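Local coordinates for ORF99 (Acidianus Filamentous Virus 1, PDB 3DF6), which is of unknown function but, as a heat- and acid-stable viral protein of a family related to anti-CRISPR AcrID1, may counteract host defence, at residues C[5-10]-C[31-36]; C[16-21]-C[69-74]; C[43-48]-C[61-66]; C[54-59]-C[76-81]. The protein carries 2 engineered substitutions. All coordinates share one frame; numbering follows the deposited sequence.

Contact 1. Residues C[5-10]-C[31-36]; sequences EFHKLL and TTLDEL
His7 and Thr31 join the N-terminal helix to the outermost strand, within this chain, of the sheet through a hydrogen bond between His7 NE2 and Thr31 OG1, 2.6 Å long and nearly straight at 167°. The hydroxyl lies in the plane of the imidazole, at its edge, while Leu33 approaches from above: its CD1 sits over the ring centre, 3.9 Å from the His7 centroid and 12° off the normal, a CH-pi contact. The methyl branch of Thr31 faces apolar neighbours. With OG1 anti to the backbone N (chi1 -173°), CG2 is directed at the helix, where it meets the edge of the Phe6 ring at CE2 (3.3 Å) and faces Leu10 CD1 methyl to methyl (3.9 Å). One threonine thus serves polar and apolar neighbours at once. The second shell fixes the imidazole further, since ND1 makes a weak hydrogen bond to Glu37, whose carboxylate also accepts from the backbone of Asp34. Phe6 packs on Arg21 of the second subunit. With a short bond at NE2, a weak one at ND1 and a methyl over one face, the buried His7 ring is probably restricted in rotation, and the nearby carboxylate would probably make it more basic.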
loop_
_atom_site.group_PDB
_atom_site.type_symbol
_atom_site.label_atom_id
_atom_site.label_comp_id
_atom_site.label_asym_id
_atom_site.label_seq_id
_atom_site.Cartn_x
_atom_site.Cartn_y
_atom_site.Cartn_z
ATOM N N GLU C 5 -6.391 -10.541 -10.611
ATOM C CA GLU C 5 -6.572 -10.536 -9.168
ATOM C C GLU C 5 -5.744 -9.416 -8.557
ATOM O O GLU C 5 -6.176 -8.771 -7.608
ATOM C CB GLU C 5 -6.189 -11.890 -8.555
ATOM C CG GLU C 5 -7.114 -13.046 -8.955
ATOM C CD GLU C 5 -8.581 -12.824 -8.575
ATOM O OE1 GLU C 5 -8.857 -12.054 -7.627
ATOM O OE2 GLU C 5 -9.459 -13.441 -9.224
ATOM N N PHE C 6 -4.565 -9.194 -9.134
ATOM C CA PHE C 6 -3.676 -8.106 -8.737
ATOM C C PHE C 6 -4.352 -6.741 -8.926
ATOM O O PHE C 6 -4.350 -5.914 -8.005
ATOM C CB PHE C 6 -2.329 -8.222 -9.490
ATOM C CG PHE C 6 -1.362 -7.100 -9.203
ATOM C CD1 PHE C 6 -0.593 -7.099 -8.040
ATOM C CD2 PHE C 6 -1.218 -6.034 -10.097
ATOM C CE1 PHE C 6 0.304 -6.063 -7.775
ATOM C CE2 PHE C 6 -0.302 -5.000 -9.840
ATOM C CZ PHE C 6 0.435 -5.007 -8.671
ATOM N N HIS C 7 -4.982 -6.523 -10.088
ATOM C CA HIS C 7 -5.637 -5.233 -10.331
ATOM C C HIS C 7 -6.864 -5.045 -9.445
ATOM O O HIS C 7 -7.119 -3.935 -8.962
ATOM C CB HIS C 7 -5.962 -5.049 -11.820
ATOM C CG HIS C 7 -4.745 -5.067 -12.696
ATOM N ND1 HIS C 7 -4.802 -5.288 -14.054
ATOM C CD2 HIS C 7 -3.433 -4.913 -12.396
ATOM C CE1 HIS C 7 -3.579 -5.256 -14.556
ATOM N NE2 HIS C 7 -2.728 -5.043 -13.568
ATOM N N LYS C 8 -7.608 -6.127 -9.233
ATOM C CA LYS C 8 -8.703 -6.136 -8.258
ATOM C C LYS C 8 -8.231 -5.743 -6.849
ATOM O O LYS C 8 -8.915 -4.993 -6.152
ATOM C CB LYS C 8 -9.392 -7.511 -8.205
ATOM C CG LYS C 8 -10.524 -7.665 -9.192
ATOM C CD LYS C 8 -11.208 -9.044 -9.090
ATOM C CE LYS C 8 -11.855 -9.288 -7.709
ATOM N NZ LYS C 8 -12.353 -10.679 -7.563
ATOM N N LEU C 9 -7.090 -6.271 -6.417
ATOM C CA LEU C 9 -6.516 -5.863 -5.126
ATOM C C LEU C 9 -6.142 -4.375 -5.090
ATOM O O LEU C 9 -6.431 -3.681 -4.106
ATOM C CB LEU C 9 -5.325 -6.749 -4.715
ATOM C CG LEU C 9 -4.626 -6.366 -3.395
ATOM C CD1 LEU C 9 -4.229 -7.592 -2.595
ATOM C CD2 LEU C 9 -3.389 -5.440 -3.613
ATOM N N LEU C 10 -5.530 -3.868 -6.159
ATOM C CA LEU C 10 -5.190 -2.441 -6.195
ATOM C C LEU C 10 -6.429 -1.549 -6.046
ATOM O O LEU C 10 -6.383 -0.532 -5.343
ATOM C CB LEU C 10 -4.454 -2.075 -7.482
ATOM C CG LEU C 10 -3.110 -2.774 -7.764
ATOM C CD1 LEU C 10 -2.525 -2.302 -9.103
ATOM C CD2 LEU C 10 -2.128 -2.545 -6.617
ATOM N N THR C 31 2.462 -2.038 -13.737
ATOM C CA THR C 31 1.442 -2.954 -14.234
ATOM C C THR C 31 0.513 -2.180 -15.169
ATOM O O THR C 31 0.313 -0.967 -15.002
ATOM C CB THR C 31 0.696 -3.652 -13.027
ATOM O OG1 THR C 31 -0.189 -4.674 -13.507
ATOM C CG2 THR C 31 -0.067 -2.635 -12.159
ATOM N N THR C 32 -0.027 -2.868 -16.171
ATOM C CA THR C 32 -0.815 -2.200 -17.191
ATOM C C THR C 32 -2.297 -2.536 -17.067
ATOM O O THR C 32 -2.702 -3.697 -17.211
ATOM C CB THR C 32 -0.287 -2.516 -18.619
ATOM O OG1 THR C 32 1.058 -2.049 -18.728
ATOM C CG2 THR C 32 -1.141 -1.808 -19.685
ATOM N N LEU C 33 -3.084 -1.496 -16.813
ATOM C CA LEU C 33 -4.516 -1.595 -16.611
ATOM C C LEU C 33 -5.307 -1.265 -17.862
ATOM O O LEU C 33 -5.024 -0.269 -18.535
ATOM C CB LEU C 33 -4.972 -0.610 -15.535
ATOM C CG LEU C 33 -4.880 -0.991 -14.053
ATOM C CD1 LEU C 33 -3.438 -1.275 -13.639
ATOM C CD2 LEU C 33 -5.465 0.136 -13.221
ATOM N N ASP C 34 -6.315 -2.106 -18.124
ATOM C CA ASP C 34 -7.386 -1.823 -19.081
ATOM C C ASP C 34 -8.134 -0.549 -18.629
ATOM O O ASP C 34 -8.148 -0.229 -17.441
ATOM C CB ASP C 34 -8.324 -3.042 -19.087
ATOM C CG ASP C 34 -9.570 -2.859 -19.933
ATOM O OD1 ASP C 34 -9.688 -1.879 -20.703
ATOM O OD2 ASP C 34 -10.451 -3.739 -19.836
ATOM N N GLU C 35 -8.744 0.172 -19.569
ATOM C CA GLU C 35 -9.493 1.379 -19.233
ATOM C C GLU C 35 -10.532 1.127 -18.143
ATOM O O GLU C 35 -10.678 1.934 -17.224
ATOM C CB GLU C 35 -10.195 1.964 -20.462
ATOM C CG GLU C 35 -10.840 3.335 -20.178
ATOM C CD GLU C 35 -11.531 3.917 -21.378
ATOM O OE1 GLU C 35 -11.502 3.292 -22.455
ATOM O OE2 GLU C 35 -12.135 4.997 -21.245
ATOM N N LEU C 36 -11.251 0.007 -18.264
ATOM C CA LEU C 36 -12.250 -0.397 -17.268
ATOM C C LEU C 36 -11.663 -0.537 -15.878
ATOM O O LEU C 36 -12.288 -0.113 -14.902
ATOM C CB LEU C 36 -12.944 -1.708 -17.664
ATOM C CG LEU C 36 -13.869 -1.582 -18.870
ATOM C CD1 LEU C 36 -14.180 -2.955 -19.479
ATOM C CD2 LEU C 36 -15.153 -0.816 -18.529
#

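Contact 2. Residues C[16-21]-C[69-74]; sequences LFLEDR and AMKKLF. Engineered in segment 69-74: Met70 (natural residue Ile).
Lys71 NZ binds Asp20 OD1 at 2.7 Å, a salt bridge that ties the Schellman motif ending helix 3-18 to the first half of strand 69-80. The ammonium meets that oxygen on its anti side, 28° out of the carboxylate plane. A weak hydrogen bond also runs from Lys71 NZ to Phe17 O (3.0 Å), and Asn94 OD1 supplies a further acceptor. The same carbonyl belongs to the helix cap: Asp20 N to Phe17 O and Arg21 N to Leu16 O are the two bonds back into the last turn that, with the positive phi of Asp20, define the Schellman motif. The lysine chain reaches this point by a bend about the CB-CG bond (chi2 -83°) and then runs straight to NZ. On the way its CD lies over one face of the Phe17 ring, 3.7 Å from the centroid and 24° off the normal, a CH-pi contact displaced toward the rim. Phe25 stacks edge-to-face with the same ring. Nearer the strand, the lysine is flanked by Leu18, whose CD2 touches Lys71 CB at 3.8 Å. Farther along, Leu73 brings its CD1 to 4.4 Å from Phe17 CD2.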
loop_
_atom_site.group_PDB
_atom_site.type_symbol
_atom_site.label_atom_id
_atom_site.label_comp_id
_atom_site.label_asym_id
_atom_site.label_seq_id
_atom_site.Cartn_x
_atom_site.Cartn_y
_atom_site.Cartn_z
ATOM N N LEU C 16 -10.332 0.888 0.324
ATOM C CA LEU C 16 -10.074 0.832 1.765
ATOM C C LEU C 16 -9.477 2.153 2.262
ATOM O O LEU C 16 -9.723 2.591 3.398
ATOM C CB LEU C 16 -9.109 -0.316 2.082
ATOM C CG LEU C 16 -9.692 -1.725 2.055
ATOM C CD1 LEU C 16 -8.537 -2.730 2.004
ATOM C CD2 LEU C 16 -10.581 -1.987 3.272
ATOM N N PHE C 17 -8.677 2.763 1.405
ATOM C CA PHE C 17 -8.134 4.083 1.650
ATOM C C PHE C 17 -9.258 5.117 1.729
ATOM O O PHE C 17 -9.314 5.900 2.690
ATOM C CB PHE C 17 -7.078 4.455 0.582
ATOM C CG PHE C 17 -6.762 5.930 0.532
ATOM C CD1 PHE C 17 -6.075 6.543 1.581
ATOM C CD2 PHE C 17 -7.182 6.702 -0.549
ATOM C CE1 PHE C 17 -5.795 7.915 1.564
ATOM C CE2 PHE C 17 -6.901 8.085 -0.594
ATOM C CZ PHE C 17 -6.220 8.694 0.471
ATOM N N LEU C 18 -10.172 5.105 0.753
ATOM C CA LEU C 18 -11.321 6.004 0.801
ATOM C C LEU C 18 -12.238 5.788 2.040
ATOM O O LEU C 18 -12.775 6.772 2.591
ATOM C CB LEU C 18 -12.103 6.021 -0.544
ATOM C CG LEU C 18 -11.260 6.377 -1.797
ATOM C CD1 LEU C 18 -12.066 6.150 -3.104
ATOM C CD2 LEU C 18 -10.673 7.793 -1.750
ATOM N N GLU C 19 -12.383 4.531 2.481
ATOM C CA GLU C 19 -13.071 4.168 3.745
ATOM C C GLU C 19 -12.349 4.615 5.017
ATOM O O GLU C 19 -12.933 4.589 6.113
ATOM C CB GLU C 19 -13.220 2.654 3.841
ATOM C CG GLU C 19 -14.252 2.078 2.937
ATOM C CD GLU C 19 -14.365 0.567 3.053
ATOM O OE1 GLU C 19 -13.852 -0.028 4.033
ATOM O OE2 GLU C 19 -14.985 -0.020 2.142
ATOM N N ASP C 20 -11.076 5.001 4.860
ATOM C CA ASP C 20 -10.183 5.352 5.948
ATOM C C ASP C 20 -9.794 4.179 6.849
ATOM O O ASP C 20 -9.414 4.374 7.995
ATOM C CB ASP C 20 -10.734 6.513 6.789
ATOM C CG ASP C 20 -9.641 7.261 7.507
ATOM O OD1 ASP C 20 -8.551 7.456 6.918
ATOM O OD2 ASP C 20 -9.870 7.649 8.665
ATOM N N ARG C 21 -9.892 2.962 6.330
ATOM C CA ARG C 21 -9.302 1.793 6.970
ATOM C C ARG C 21 -7.794 1.821 6.695
ATOM O O ARG C 21 -6.964 1.633 7.618
ATOM C CB ARG C 21 -9.976 0.516 6.463
ATOM C CG ARG C 21 -11.484 0.535 6.682
ATOM C CD ARG C 21 -12.077 -0.862 6.837
ATOM N NE ARG C 21 -11.606 -1.540 8.041
ATOM C CZ ARG C 21 -12.184 -2.621 8.558
ATOM N NH1 ARG C 21 -13.262 -3.137 7.978
ATOM N NH2 ARG C 21 -11.688 -3.185 9.648
ATOM N N ALA C 69 -12.552 16.698 6.133
ATOM C CA ALA C 69 -11.574 15.731 5.679
ATOM C C ALA C 69 -11.720 15.538 4.179
ATOM O O ALA C 69 -12.824 15.466 3.648
ATOM C CB ALA C 69 -11.748 14.426 6.415
HETATM N N MSE C 70 -10.588 15.495 3.505
HETATM C CA MSE C 70 -10.527 15.180 2.098
HETATM C C MSE C 70 -9.536 14.039 1.880
HETATM O O MSE C 70 -8.507 13.974 2.535
HETATM C CB MSE C 70 -10.104 16.429 1.339
HETATM C CG MSE C 70 -9.394 16.137 0.087
HETATM SE SE MSE C 70 -9.419 17.683 -0.997
HETATM C CE MSE C 70 -7.695 18.432 -0.588
ATOM N N LYS C 71 -9.864 13.122 0.984
ATOM C CA LYS C 71 -8.937 12.062 0.592
ATOM C C LYS C 71 -8.378 12.448 -0.761
ATOM O O LYS C 71 -9.141 12.855 -1.649
ATOM C CB LYS C 71 -9.637 10.699 0.492
ATOM C CG LYS C 71 -10.074 10.018 1.801
ATOM C CD LYS C 71 -8.934 9.265 2.451
ATOM C CE LYS C 71 -9.324 8.679 3.816
ATOM N NZ LYS C 71 -8.101 8.032 4.364
ATOM N N LYS C 72 -7.059 12.360 -0.913
ATOM C CA LYS C 72 -6.428 12.640 -2.205
ATOM C C LYS C 72 -5.670 11.425 -2.706
ATOM O O LYS C 72 -4.919 10.788 -1.952
ATOM C CB LYS C 72 -5.478 13.827 -2.136
ATOM C CG LYS C 72 -6.186 15.182 -1.832
ATOM C CD LYS C 72 -5.130 16.309 -1.883
ATOM C CE LYS C 72 -5.746 17.683 -1.711
ATOM N NZ LYS C 72 -4.727 18.789 -1.425
ATOM N N LEU C 73 -5.880 11.129 -3.982
ATOM C CA LEU C 73 -5.256 9.994 -4.654
ATOM C C LEU C 73 -4.389 10.470 -5.814
ATOM O O LEU C 73 -4.857 11.168 -6.711
ATOM C CB LEU C 73 -6.347 9.049 -5.184
ATOM C CG LEU C 73 -5.838 7.715 -5.739
ATOM C CD1 LEU C 73 -5.431 6.779 -4.540
ATOM C CD2 LEU C 73 -6.855 7.073 -6.662
ATOM N N PHE C 74 -3.111 10.106 -5.794
ATOM C CA PHE C 74 -2.207 10.439 -6.882
ATOM C C PHE C 74 -1.896 9.164 -7.657
ATOM O O PHE C 74 -1.455 8.179 -7.064
ATOM C CB PHE C 74 -0.905 11.018 -6.326
ATOM C CG PHE C 74 -1.086 12.288 -5.572
ATOM C CD1 PHE C 74 -0.894 13.506 -6.211
ATOM C CD2 PHE C 74 -1.440 12.276 -4.214
ATOM C CE1 PHE C 74 -1.049 14.710 -5.523
ATOM C CE2 PHE C 74 -1.615 13.477 -3.509
ATOM C CZ PHE C 74 -1.422 14.702 -4.174
#

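Contact 3. Residues C[43-48]-C[61-66]; sequences GKPDSS and YSYDAS
Ser47 and Ser62 form an antiparallel hydrogen-bonded pair at the open end of the hairpin of strands 47-53 and 56-64, and a classic beta bulge, in which Asp46 and Ser47 both face Ser62, forms at this pair. The evidence is that Asp46 N and Ser47 N both address Ser62 O, the first at 2.8 Å, the second weakly at 3.3 Å. Ser62 N returns a straighter bond to Ser47 O (2.9 Å), and Ser48 opposite Tyr61 continues the register as a non-hydrogen-bonded pair. The bulge turns Asp46 toward the neighbouring strand. With CG beside its own backbone N (chi1 -60°), the carboxylate accepts from the main chain: Asp64 N reaches Asp46 OD2 at 2.7 Å and 177°, extending the strand pairing through a side chain. This brings two carboxylates together, stacked with planes 14° apart and Asp46 OD2 only 3.2 Å from Asp64 OD2, and the closeness probably raises the proton affinity of one acid. Just before the bulge, Pro45 packs against two tyrosines. Its CB lies over one face of the Tyr63 ring, toward the rim, and the hydroxyl of that tyrosine is hydrogen-bonded to Ile42 O. Beside it, Pro45 CG touches Tyr61 CD1 at 3.6 Å.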
loop_
_atom_site.group_PDB
_atom_site.type_symbol
_atom_site.label_atom_id
_atom_site.label_comp_id
_atom_site.label_asym_id
_atom_site.label_seq_id
_atom_site.Cartn_x
_atom_site.Cartn_y
_atom_site.Cartn_z
ATOM N N GLY C 43 -12.740 5.784 -9.628
ATOM C CA GLY C 43 -14.110 6.056 -9.202
ATOM C C GLY C 43 -14.614 7.397 -9.694
ATOM O O GLY C 43 -14.338 7.799 -10.825
ATOM N N LYS C 44 -15.345 8.100 -8.832
ATOM C CA LYS C 44 -15.928 9.381 -9.191
ATOM C C LYS C 44 -15.362 10.486 -8.292
ATOM O O LYS C 44 -15.995 10.859 -7.310
ATOM C CB LYS C 44 -17.445 9.329 -9.011
ATOM C CG LYS C 44 -18.154 8.186 -9.736
ATOM C CD LYS C 44 -18.195 8.405 -11.230
ATOM C CE LYS C 44 -18.986 7.267 -11.909
ATOM N NZ LYS C 44 -19.468 7.692 -13.236
ATOM N N PRO C 45 -14.167 11.014 -8.615
ATOM C CA PRO C 45 -13.606 12.017 -7.712
ATOM C C PRO C 45 -14.430 13.300 -7.746
ATOM O O PRO C 45 -15.101 13.598 -8.747
ATOM C CB PRO C 45 -12.211 12.274 -8.278
ATOM C CG PRO C 45 -12.003 11.280 -9.362
ATOM C CD PRO C 45 -13.312 10.762 -9.786
ATOM N N ASP C 46 -14.385 14.068 -6.677
ATOM C CA ASP C 46 -15.031 15.383 -6.684
ATOM C C ASP C 46 -14.245 16.447 -7.420
ATOM O O ASP C 46 -14.801 17.472 -7.816
ATOM C CB ASP C 46 -15.316 15.813 -5.265
ATOM C CG ASP C 46 -16.234 14.840 -4.575
ATOM O OD1 ASP C 46 -17.332 14.571 -5.129
ATOM O OD2 ASP C 46 -15.842 14.311 -3.531
ATOM N N SER C 47 -12.952 16.196 -7.580
ATOM C CA SER C 47 -12.028 17.095 -8.290
ATOM C C SER C 47 -10.893 16.290 -8.881
ATOM O O SER C 47 -10.552 15.228 -8.344
ATOM C CB SER C 47 -11.406 18.094 -7.311
ATOM O OG SER C 47 -12.245 19.203 -7.092
ATOM N N SER C 48 -10.257 16.827 -9.919
ATOM C CA SER C 48 -9.086 16.210 -10.488
ATOM C C SER C 48 -8.185 17.249 -11.105
ATOM O O SER C 48 -8.639 18.327 -11.499
ATOM C CB SER C 48 -9.481 15.171 -11.564
ATOM O OG SER C 48 -9.894 15.826 -12.761
ATOM N N TYR C 61 -6.529 13.116 -7.710
ATOM C CA TYR C 61 -7.980 13.010 -7.571
ATOM C C TYR C 61 -8.362 13.271 -6.129
ATOM O O TYR C 61 -7.803 12.669 -5.228
ATOM C CB TYR C 61 -8.443 11.621 -7.964
ATOM C CG TYR C 61 -8.012 11.222 -9.363
ATOM C CD1 TYR C 61 -8.635 11.772 -10.490
ATOM C CD2 TYR C 61 -6.992 10.306 -9.554
ATOM C CE1 TYR C 61 -8.232 11.399 -11.803
ATOM C CE2 TYR C 61 -6.591 9.919 -10.842
ATOM C CZ TYR C 61 -7.209 10.467 -11.949
ATOM O OH TYR C 61 -6.806 10.072 -13.205
ATOM N N SER C 62 -9.330 14.160 -5.922
ATOM C CA SER C 62 -9.767 14.543 -4.581
ATOM C C SER C 62 -11.188 14.004 -4.322
ATOM O O SER C 62 -12.044 14.031 -5.222
ATOM C CB SER C 62 -9.706 16.079 -4.446
ATOM O OG SER C 62 -8.356 16.519 -4.646
ATOM N N TYR C 63 -11.424 13.507 -3.099
ATOM C CA TYR C 63 -12.705 12.915 -2.717
ATOM C C TYR C 63 -13.123 13.548 -1.391
ATOM O O TYR C 63 -12.346 13.504 -0.420
ATOM C CB TYR C 63 -12.590 11.373 -2.548
ATOM C CG TYR C 63 -11.947 10.645 -3.733
ATOM C CD1 TYR C 63 -12.738 9.948 -4.658
ATOM C CD2 TYR C 63 -10.566 10.674 -3.938
ATOM C CE1 TYR C 63 -12.165 9.287 -5.746
ATOM C CE2 TYR C 63 -9.983 10.016 -5.023
ATOM C CZ TYR C 63 -10.799 9.329 -5.920
ATOM O OH TYR C 63 -10.233 8.672 -6.991
ATOM N N ASP C 64 -14.320 14.139 -1.348
ATOM C CA ASP C 64 -14.841 14.720 -0.102
ATOM C C ASP C 64 -15.082 13.562 0.871
ATOM O O ASP C 64 -15.807 12.640 0.555
ATOM C CB ASP C 64 -16.171 15.444 -0.340
ATOM C CG ASP C 64 -16.083 16.531 -1.394
ATOM O OD1 ASP C 64 -14.994 17.139 -1.561
ATOM O OD2 ASP C 64 -17.135 16.779 -2.051
ATOM N N ALA C 65 -14.427 13.561 2.005
ATOM C CA ALA C 65 -14.524 12.379 2.867
ATOM C C ALA C 65 -15.560 12.551 3.953
ATOM O O ALA C 65 -16.409 11.683 4.184
ATOM C CB ALA C 65 -13.177 12.031 3.467
ATOM N N SER C 66 -15.489 13.683 4.620
ATOM C CA SER C 66 -16.233 13.930 5.828
ATOM C C SER C 66 -16.178 15.428 5.907
ATOM O O SER C 66 -15.707 16.075 4.950
ATOM C CB SER C 66 -15.550 13.298 7.036
ATOM O OG SER C 66 -15.541 11.871 6.922
HETATM O O HOH W 1 -19.031 14.453 -3.256
#

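Contact 4. Residues C[54-59]-C[76-81]; sequences NGIFID and EYVRQP
Phe57 and Tyr77 are an antiparallel hydrogen-bonded pair of the hairpin of strands 56-64 and 69-80, with Phe57 N to Tyr77 O and Tyr77 N to Phe57 O both 2.8 Å. The Phe57 side chain begins with CB over one face of the tyrosine ring, a CH-pi contact 3.5 Å from Tyr77 CZ. Its CG lies near Tyr77 CE1, yet the two rings, their planes 12° apart, are slid so far that they barely overlap. Beyond CG, Phe57 CE2 and CZ meet Arg79 NE, each at 3.4 Å, with CD2 farther from it, while CD1 and CE1 lie below NH2. Arg79 CZ sits 4.1 Å from the Phe57 centroid, close to the normal, a cation-pi contact; the guanidinium stands on edge, at 80° to the ring, and Tyr77 CE1 meets its face. Tyr77 CG lies between the backbone N and the carbonyl carbon (chi1 62°), which swings the ring toward the Phe57 strand, and its hydroxyl donates to Asp59 OD2 (2.6 Å) from above the carboxylate plane. OD2 also has a weak hydrogen bond with Tyr61 OH, and Ser50 OG is hydrogen-bonded to OD1. Arg79 thus lies over Phe57 and beside Tyr77, whose hydroxyl Asp59 would be expected to polarise.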
loop_
_atom_site.group_PDB
_atom_site.type_symbol
_atom_site.label_atom_id
_atom_site.label_comp_id
_atom_site.label_asym_id
_atom_site.label_seq_id
_atom_site.Cartn_x
_atom_site.Cartn_y
_atom_site.Cartn_z
ATOM N N ASN C 54 7.400 14.620 -19.281
ATOM C CA ASN C 54 8.261 13.597 -19.908
ATOM C C ASN C 54 7.537 12.280 -20.262
ATOM O O ASN C 54 8.059 11.193 -20.002
ATOM C CB ASN C 54 9.480 13.284 -19.013
ATOM C CG ASN C 54 10.418 14.462 -18.847
ATOM O OD1 ASN C 54 10.092 15.593 -19.212
ATOM N ND2 ASN C 54 11.601 14.199 -18.305
ATOM N N GLY C 55 6.348 12.385 -20.856
ATOM C CA GLY C 55 5.582 11.214 -21.285
ATOM C C GLY C 55 4.859 10.495 -20.158
ATOM O O GLY C 55 4.235 9.459 -20.387
ATOM N N ILE C 56 4.926 11.042 -18.946
ATOM C CA ILE C 56 4.281 10.428 -17.797
ATOM C C ILE C 56 3.234 11.384 -17.228
ATOM O O ILE C 56 3.506 12.579 -17.030
ATOM C CB ILE C 56 5.303 10.042 -16.683
ATOM C CG1 ILE C 56 6.417 9.146 -17.243
ATOM C CG2 ILE C 56 4.581 9.347 -15.502
ATOM C CD1 ILE C 56 7.560 8.779 -16.252
ATOM N N PHE C 57 2.040 10.857 -16.971
ATOM C CA PHE C 57 1.014 11.602 -16.234
ATOM C C PHE C 57 0.939 11.343 -14.735
ATOM O O PHE C 57 0.885 10.179 -14.273
ATOM C CB PHE C 57 -0.373 11.302 -16.773
ATOM C CG PHE C 57 -0.567 11.748 -18.164
ATOM C CD1 PHE C 57 -1.202 12.956 -18.432
ATOM C CD2 PHE C 57 -0.090 10.987 -19.221
ATOM C CE1 PHE C 57 -1.379 13.382 -19.725
ATOM C CE2 PHE C 57 -0.269 11.423 -20.540
ATOM C CZ PHE C 57 -0.908 12.623 -20.783
ATOM N N ILE C 58 0.877 12.438 -13.972
ATOM C CA ILE C 58 0.500 12.286 -12.571
ATOM C C ILE C 58 -0.836 12.993 -12.431
ATOM O O ILE C 58 -0.928 14.215 -12.645
ATOM C CB ILE C 58 1.497 12.857 -11.564
ATOM C CG1 ILE C 58 2.863 12.195 -11.760
ATOM C CG2 ILE C 58 0.954 12.602 -10.128
ATOM C CD1 ILE C 58 3.968 12.727 -10.893
ATOM N N ASP C 59 -1.868 12.215 -12.115
ATOM C CA ASP C 59 -3.168 12.787 -11.810
ATOM C C ASP C 59 -3.403 12.819 -10.309
ATOM O O ASP C 59 -3.014 11.907 -9.586
ATOM C CB ASP C 59 -4.296 11.998 -12.463
ATOM C CG ASP C 59 -4.294 12.095 -13.978
ATOM O OD1 ASP C 59 -3.400 12.741 -14.585
ATOM O OD2 ASP C 59 -5.199 11.485 -14.567
ATOM N N GLU C 76 0.305 7.837 -10.915
ATOM C CA GLU C 76 1.314 8.108 -11.910
ATOM C C GLU C 76 1.239 7.026 -12.991
ATOM O O GLU C 76 1.308 5.835 -12.679
ATOM C CB GLU C 76 2.693 8.090 -11.247
ATOM C CG GLU C 76 3.833 8.571 -12.135
ATOM C CD GLU C 76 5.215 8.227 -11.553
ATOM O OE1 GLU C 76 5.267 7.567 -10.506
ATOM O OE2 GLU C 76 6.241 8.618 -12.144
ATOM N N TYR C 77 1.102 7.430 -14.254
ATOM C CA TYR C 77 0.900 6.455 -15.327
ATOM C C TYR C 77 1.422 6.889 -16.688
ATOM O O TYR C 77 1.644 8.090 -16.941
ATOM C CB TYR C 77 -0.589 6.068 -15.459
ATOM C CG TYR C 77 -1.528 7.211 -15.821
ATOM C CD1 TYR C 77 -1.879 7.472 -17.151
ATOM C CD2 TYR C 77 -2.057 8.034 -14.824
ATOM C CE1 TYR C 77 -2.749 8.529 -17.471
ATOM C CE2 TYR C 77 -2.912 9.067 -15.123
ATOM C CZ TYR C 77 -3.262 9.311 -16.439
ATOM O OH TYR C 77 -4.115 10.348 -16.700
ATOM N N VAL C 78 1.582 5.892 -17.565
ATOM C CA VAL C 78 1.867 6.117 -18.979
ATOM C C VAL C 78 0.667 5.634 -19.808
ATOM O O VAL C 78 0.170 4.523 -19.611
ATOM C CB VAL C 78 3.173 5.425 -19.410
ATOM C CG1 VAL C 78 3.458 5.656 -20.908
ATOM C CG2 VAL C 78 4.357 5.913 -18.549
ATOM N N ARG C 79 0.193 6.485 -20.718
ATOM C CA ARG C 79 -0.915 6.126 -21.606
ATOM C C ARG C 79 -0.435 5.250 -22.768
ATOM O O ARG C 79 0.426 5.651 -23.552
ATOM C CB ARG C 79 -1.614 7.370 -22.145
ATOM C CG ARG C 79 -2.313 8.215 -21.101
ATOM C CD ARG C 79 -3.260 9.229 -21.778
ATOM N NE ARG C 79 -3.448 10.403 -20.925
ATOM C CZ ARG C 79 -4.510 10.646 -20.154
ATOM N NH1 ARG C 79 -5.552 9.816 -20.124
ATOM N NH2 ARG C 79 -4.531 11.741 -19.413
ATOM N N GLN C 80 -1.008 4.054 -22.865
ATOM C CA GLN C 80 -0.636 3.089 -23.898
ATOM C C GLN C 80 -1.666 3.050 -25.043
ATOM O O GLN C 80 -2.750 3.638 -24.921
ATOM C CB GLN C 80 -0.424 1.706 -23.262
ATOM C CG GLN C 80 0.582 1.712 -22.079
ATOM C CD GLN C 80 2.036 1.910 -22.518
ATOM O OE1 GLN C 80 2.339 1.927 -23.714
ATOM N NE2 GLN C 80 2.939 2.036 -21.546
ATOM N N PRO C 81 -1.329 2.374 -26.170
ATOM C CA PRO C 81 -2.320 2.257 -27.245
ATOM C C PRO C 81 -3.432 1.272 -26.853
ATOM O O PRO C 81 -3.257 0.487 -25.915
ATOM C CB PRO C 81 -1.504 1.723 -28.444
ATOM C CG PRO C 81 -0.059 1.704 -28.003
ATOM C CD PRO C 81 -0.067 1.684 -26.499
HETATM O O HOH W 2 1.819 8.691 -21.273
#

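In the fold
All four contacts serve one five-stranded antiparallel sheet, but at different levels. Contacts 1 and 2 brace the two ends of helix 3-18 against it, their centres about 19 Å apart, and both touch the second subunit. Contact 1 is buried and mixes one hydrogen bond with methyl packing; contact 2, partly buried, relies on a salt bridge. Contacts 3 and 4 are instead strand pairings that share strand 56-64, joining it to its two neighbours, and more of their residues are exposed. Their side-chain chemistry differs: paired acids in one, a cation-pi contact beside slid-apart aromatic rings in the other. Contacts 2 and 3 meet directly through backbone, Tyr61 N lying 2.8 Å from Leu73 O.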